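Local coordinates for NalD (Pseudomonas aeruginosa PAO1, PDB 5DAJ), which represses the MexAB-OprM multidrug efflux pump as a TetR-family regulator and releases this repression when novobiocin binds to the repressor, at residues E94-L99 with G172-W177; S82-S87 with E141-R146. One frame throughout, in Å; residues are numbered along the deposited sequence.

From the N terminus, the chain first meets 82-87 and then 94-99, both on helix 84-101. It runs on through helix 103-114 to 141-146 at the end of helix 123-145, and later reaches 172-177 on helix 159-179. Contact 2 closes a span of 53 intervening residues and contact 1 one of 72. Because their segments alternate, the two closures cross. Contact 2 packs the start of helix 84-101 against the end of helix 123-145, and contact 1 sets the later part of the same helix against helix 159-179. The contact centres lie about 21 Å apart, both within the C-terminal regulatory region.

Contact 1: residues E94-L99 with G172-W177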
loop_
_atom_site.group_PDB
_atom_site.type_symbol
_atom_site.label_atom_id
_atom_site.label_comp_id
_atom_site.label_asym_id
_atom_site.label_seq_id
_atom_site.Cartn_x
_atom_site.Cartn_y
_atom_site.Cartn_z
ATOM N N GLU A 94 -3.739 -3.439 17.781
ATOM C CA GLU A 94 -2.344 -3.529 18.239
ATOM C C GLU A 94 -1.336 -3.405 17.100
ATOM O O GLU A 94 -0.281 -2.771 17.251
ATOM C CB GLU A 94 -2.107 -4.839 18.979
ATOM C CG GLU A 94 -2.850 -4.933 20.304
ATOM C CD GLU A 94 -2.678 -6.276 20.986
ATOM O OE1 GLU A 94 -1.798 -7.058 20.559
ATOM O OE2 GLU A 94 -3.419 -6.539 21.962
ATOM N N ALA A 95 -1.661 -4.021 15.969
ATOM C CA ALA A 95 -0.819 -3.919 14.770
ATOM C C ALA A 95 -0.629 -2.451 14.372
ATOM O O ALA A 95 0.505 -2.000 14.163
ATOM C CB ALA A 95 -1.432 -4.701 13.616
ATOM N N VAL A 96 -1.741 -1.719 14.286
ATOM C CA VAL A 96 -1.706 -0.298 13.923
ATOM C C VAL A 96 -0.929 0.494 14.977
ATOM O O VAL A 96 -0.062 1.298 14.644
ATOM C CB VAL A 96 -3.120 0.300 13.735
ATOM C CG1 VAL A 96 -3.075 1.820 13.583
ATOM C CG2 VAL A 96 -3.792 -0.309 12.517
ATOM N N GLN A 97 -1.242 0.248 16.242
ATOM C CA GLN A 97 -0.543 0.901 17.355
ATOM C C GLN A 97 0.969 0.583 17.436
ATOM O O GLN A 97 1.748 1.418 17.881
ATOM C CB GLN A 97 -1.215 0.546 18.672
ATOM C CG GLN A 97 -2.573 1.204 18.842
ATOM C CD GLN A 97 -3.218 0.897 20.175
ATOM O OE1 GLN A 97 -3.080 -0.201 20.702
ATOM N NE2 GLN A 97 -3.927 1.869 20.731
ATOM N N SER A 98 1.376 -0.606 16.990
ATOM C CA SER A 98 2.809 -1.012 16.958
ATOM C C SER A 98 3.707 -0.122 16.081
ATOM O O SER A 98 4.931 -0.058 16.290
ATOM C CB SER A 98 2.968 -2.459 16.492
ATOM O OG SER A 98 2.739 -2.571 15.101
ATOM N N LEU A 99 3.098 0.549 15.100
ATOM C CA LEU A 99 3.798 1.532 14.249
ATOM C C LEU A 99 4.579 2.580 15.036
ATOM O O LEU A 99 5.643 3.013 14.606
ATOM C CB LEU A 99 2.810 2.263 13.338
ATOM C CG LEU A 99 2.237 1.463 12.174
ATOM C CD1 LEU A 99 1.045 2.192 11.573
ATOM C CD2 LEU A 99 3.307 1.229 11.125
ATOM N N GLY A 172 -3.675 -0.491 4.015
ATOM C CA GLY A 172 -3.783 0.904 3.613
ATOM C C GLY A 172 -3.366 1.878 4.700
ATOM O O GLY A 172 -2.664 2.848 4.433
ATOM N N LEU A 173 -3.789 1.608 5.928
ATOM C CA LEU A 173 -3.401 2.428 7.076
ATOM C C LEU A 173 -1.885 2.440 7.282
ATOM O O LEU A 173 -1.291 3.500 7.479
ATOM C CB LEU A 173 -4.088 1.946 8.355
ATOM C CG LEU A 173 -5.593 2.185 8.430
ATOM C CD1 LEU A 173 -6.155 1.450 9.632
ATOM C CD2 LEU A 173 -5.921 3.663 8.511
ATOM N N PHE A 174 -1.286 1.254 7.232
ATOM C CA PHE A 174 0.177 1.098 7.289
ATOM C C PHE A 174 0.834 1.902 6.177
ATOM O O PHE A 174 1.745 2.685 6.417
ATOM C CB PHE A 174 0.590 -0.371 7.156
ATOM C CG PHE A 174 0.586 -1.128 8.456
ATOM C CD1 PHE A 174 -0.532 -1.141 9.262
ATOM C CD2 PHE A 174 1.704 -1.857 8.854
ATOM C CE1 PHE A 174 -0.532 -1.844 10.455
ATOM C CE2 PHE A 174 1.716 -2.568 10.045
ATOM C CZ PHE A 174 0.590 -2.564 10.846
ATOM N N ASN A 175 0.327 1.729 4.968
ATOM C CA ASN A 175 0.890 2.384 3.791
ATOM C C ASN A 175 0.802 3.908 3.877
ATOM O O ASN A 175 1.798 4.605 3.678
ATOM C CB ASN A 175 0.187 1.913 2.517
ATOM C CG ASN A 175 1.118 1.850 1.341
ATOM O OD1 ASN A 175 1.291 2.836 0.625
ATOM N ND2 ASN A 175 1.732 0.692 1.133
ATOM N N ASP A 176 -0.403 4.404 4.169
ATOM C CA ASP A 176 -0.651 5.846 4.327
ATOM C C ASP A 176 0.247 6.442 5.396
ATOM O O ASP A 176 0.923 7.442 5.156
ATOM C CB ASP A 176 -2.122 6.147 4.673
ATOM C CG ASP A 176 -2.949 6.604 3.476
ATOM O OD1 ASP A 176 -2.384 7.009 2.445
ATOM O OD2 ASP A 176 -4.194 6.575 3.573
ATOM N N TRP A 177 0.247 5.833 6.577
ATOM C CA TRP A 177 0.961 6.404 7.721
ATOM C C TRP A 177 2.467 6.419 7.515
ATOM O O TRP A 177 3.123 7.407 7.821
ATOM C CB TRP A 177 0.652 5.679 9.028
ATOM C CG TRP A 177 1.184 6.445 10.188
ATOM C CD1 TRP A 177 0.609 7.530 10.774
ATOM C CD2 TRP A 177 2.412 6.223 10.872
ATOM N NE1 TRP A 177 1.396 7.989 11.792
ATOM C CE2 TRP A 177 2.513 7.204 11.876
ATOM C CE3 TRP A 177 3.437 5.286 10.743
ATOM C CZ2 TRP A 177 3.600 7.277 12.752
ATOM C CZ3 TRP A 177 4.522 5.358 11.616
ATOM C CH2 TRP A 177 4.592 6.347 12.606
#
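L99 fits between the rings of F174 and W177, and most of the buried surface falls on these three side chains (100, 85 and 53 Å² respectively). The two helical segments run almost parallel, at 12°, with axes 10.4 Å apart at closest approach. That spacing leaves room for large side chains, and the pair is joined by apolar contact without any hydrogen bond across it. The CB of L99 is directed at segment 172-177. Its CD2 touches both rings: it stands over one face of F174, 4.1 Å above the plane and displaced toward the rim, and also approaches W177 CE3. CB and CD1 face the indole, with L99 CB 3.9 Å from W177 CZ3, and the two side chains run antiparallel alongside one another. W177 has CG anti to its backbone N (chi1 -169°), a setting that brings the six-membered ring alongside L99. Next to this pair, V96 CG2 bridges L173 CD1 at 4.1 Å and F174 CE1 at 4.2 Å.

The more solvent-accessible margin is at A95, which is partly exposed. F174 still comes close here with its ring end: CZ lies 4.0 Å from A95 CB and approaches the A95 carbonyl obliquely. K105 and L109 of helix 103-114 also touch this ring. L173 touches both V96 and A168 of the second subunit. This is helix packing beside the dimer surface, within the all-helical C-terminal domain of the TetR family. Five of the six touching residues are buried and the interface across the segments is apolar, while D176, which makes no contact with 94-99, hydrogen-bonds through OD2 to H167 of the second subunit.

Contact 2: residues S82-S87 with E141-R146; sequences SDPLRS and EQLFAR
L143 has CG anti to its backbone N (chi1 168°), and L85 has CG anti to its own carbonyl carbon (chi1 -84°); these settings bring the two leucine branches together. L85 CD2 lies 4.0 Å from L143 CG, the chains crossing at a slant, and the same methyl is 4.1 Å from F144 CE1. L143 spreads its two methyls over P84: CD1 meets P84 CB at 4.1 Å, and CD2 lies 3.8 Å from P84 O. C149 of helix 147-150 packs on both leucines.

R146, partly exposed, lies beside this patch at the N-cap position before helix 147-150, which places the contact at a helix-to-helix turn of the all-helical TetR-family C-terminal domain. L143 CD1 sits 3.7 Å above one face of its guanidinium, displaced toward the rim, while NH1 lies 4.1 Å from P84 CG. That NH1 also makes a weak hydrogen bond to L76 O.

D83 caps the start of helix 84-101. Its OD1 accepts from L85 N at 2.7 Å, with the donor 46° out of the carboxylate plane, and OD2 pairs with R152. A small apolar patch between two helix ends thus lies next to an N-cap made within 82-87.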
loop_
_atom_site.group_PDB
_atom_site.type_symbol
_atom_site.label_atom_id
_atom_site.label_comp_id
_atom_site.label_asym_id
_atom_site.label_seq_id
_atom_site.Cartn_x
_atom_site.Cartn_y
_atom_site.Cartn_z
ATOM N N SER A 82 -13.720 -15.336 25.343
ATOM C CA SER A 82 -14.732 -15.863 24.443
ATOM C C SER A 82 -14.705 -15.198 23.079
ATOM O O SER A 82 -14.003 -15.646 22.190
ATOM C CB SER A 82 -16.118 -15.712 25.050
ATOM N N ASP A 83 -15.509 -14.160 22.900
ATOM C CA ASP A 83 -15.620 -13.494 21.605
ATOM C C ASP A 83 -14.388 -13.374 20.771
ATOM O O ASP A 83 -13.454 -12.704 21.151
ATOM C CB ASP A 83 -16.216 -12.114 21.699
ATOM C CG ASP A 83 -16.738 -11.649 20.381
ATOM O OD1 ASP A 83 -16.458 -12.291 19.361
ATOM O OD2 ASP A 83 -17.447 -10.646 20.351
ATOM N N PRO A 84 -14.380 -13.996 19.611
ATOM C CA PRO A 84 -13.168 -13.900 18.825
ATOM C C PRO A 84 -13.263 -12.889 17.721
ATOM O O PRO A 84 -12.291 -12.724 17.031
ATOM C CB PRO A 84 -13.017 -15.306 18.268
ATOM C CG PRO A 84 -14.389 -15.866 18.223
ATOM C CD PRO A 84 -15.318 -14.860 18.793
ATOM N N LEU A 85 -14.389 -12.226 17.560
ATOM C CA LEU A 85 -14.477 -11.215 16.542
ATOM C C LEU A 85 -13.867 -10.037 17.217
ATOM O O LEU A 85 -13.488 -9.071 16.603
ATOM C CB LEU A 85 -15.905 -10.935 16.123
ATOM C CG LEU A 85 -16.438 -11.895 15.065
ATOM C CD1 LEU A 85 -17.657 -11.373 14.349
ATOM C CD2 LEU A 85 -15.383 -12.254 14.052
ATOM N N ARG A 86 -13.764 -10.160 18.521
ATOM C CA ARG A 86 -13.135 -9.136 19.365
ATOM C C ARG A 86 -11.612 -9.282 19.361
ATOM O O ARG A 86 -10.878 -8.294 19.297
ATOM C CB ARG A 86 -13.622 -9.260 20.818
ATOM C CG ARG A 86 -13.124 -8.163 21.774
ATOM C CD ARG A 86 -13.471 -6.760 21.303
ATOM N NE ARG A 86 -12.987 -5.742 22.237
ATOM C CZ ARG A 86 -13.385 -4.469 22.267
ATOM N NH1 ARG A 86 -14.309 -4.008 21.418
ATOM N NH2 ARG A 86 -12.858 -3.643 23.167
ATOM N N SER A 87 -11.141 -10.520 19.472
ATOM C CA SER A 87 -9.698 -10.807 19.412
ATOM C C SER A 87 -9.091 -10.296 18.106
ATOM O O SER A 87 -7.972 -9.759 18.091
ATOM C CB SER A 87 -9.421 -12.309 19.548
ATOM O OG SER A 87 -9.961 -12.829 20.755
ATOM N N GLU A 141 -10.838 -15.276 6.919
ATOM C CA GLU A 141 -11.913 -15.903 6.152
ATOM C C GLU A 141 -12.536 -17.044 6.958
ATOM O O GLU A 141 -13.749 -17.084 7.166
ATOM C CB GLU A 141 -11.384 -16.429 4.814
ATOM C CG GLU A 141 -12.460 -16.719 3.777
ATOM C CD GLU A 141 -11.903 -16.935 2.374
ATOM O OE1 GLU A 141 -10.739 -16.554 2.107
ATOM O OE2 GLU A 141 -12.632 -17.494 1.529
ATOM N N GLN A 142 -11.682 -17.939 7.444
ATOM C CA GLN A 142 -12.104 -19.066 8.283
ATOM C C GLN A 142 -12.824 -18.610 9.554
ATOM O O GLN A 142 -13.836 -19.188 9.936
ATOM C CB GLN A 142 -10.901 -19.931 8.646
ATOM C CG GLN A 142 -11.227 -21.200 9.440
ATOM C CD GLN A 142 -10.051 -21.751 10.236
ATOM O OE1 GLN A 142 -10.234 -22.233 11.358
ATOM N NE2 GLN A 142 -8.849 -21.701 9.666
ATOM N N LEU A 143 -12.288 -17.580 10.198
ATOM C CA LEU A 143 -12.904 -16.986 11.390
ATOM C C LEU A 143 -14.317 -16.467 11.100
ATOM O O LEU A 143 -15.266 -16.824 11.794
ATOM C CB LEU A 143 -12.022 -15.867 11.961
ATOM C CG LEU A 143 -12.620 -14.936 13.024
ATOM C CD1 LEU A 143 -13.274 -15.695 14.154
ATOM C CD2 LEU A 143 -11.541 -14.037 13.588
ATOM N N PHE A 144 -14.445 -15.630 10.074
ATOM C CA PHE A 144 -15.760 -15.118 9.646
ATOM C C PHE A 144 -16.708 -16.231 9.181
ATOM O O PHE A 144 -17.923 -16.084 9.270
ATOM C CB PHE A 144 -15.617 -14.093 8.517
ATOM C CG PHE A 144 -15.049 -12.775 8.950
ATOM C CD1 PHE A 144 -15.713 -11.978 9.873
ATOM C CD2 PHE A 144 -13.859 -12.317 8.409
ATOM C CE1 PHE A 144 -15.181 -10.762 10.263
ATOM C CE2 PHE A 144 -13.324 -11.105 8.800
ATOM C CZ PHE A 144 -13.986 -10.325 9.730
ATOM N N ALA A 145 -16.140 -17.328 8.685
ATOM C CA ALA A 145 -16.909 -18.467 8.166
ATOM C C ALA A 145 -17.508 -19.389 9.234
ATOM O O ALA A 145 -18.374 -20.209 8.915
ATOM C CB ALA A 145 -16.047 -19.288 7.218
ATOM N N ARG A 146 -17.050 -19.275 10.479
ATOM C CA ARG A 146 -17.617 -20.059 11.590
ATOM C C ARG A 146 -19.067 -19.661 11.823
ATOM O O ARG A 146 -19.413 -18.486 11.701
ATOM C CB ARG A 146 -16.851 -19.845 12.901
ATOM C CG ARG A 146 -15.386 -20.230 12.859
ATOM C CD ARG A 146 -14.670 -19.974 14.164
ATOM N NE ARG A 146 -13.221 -19.968 13.981
ATOM C CZ ARG A 146 -12.341 -19.445 14.841
ATOM N NH1 ARG A 146 -12.740 -18.886 15.991
ATOM N NH2 ARG A 146 -11.041 -19.488 14.546
#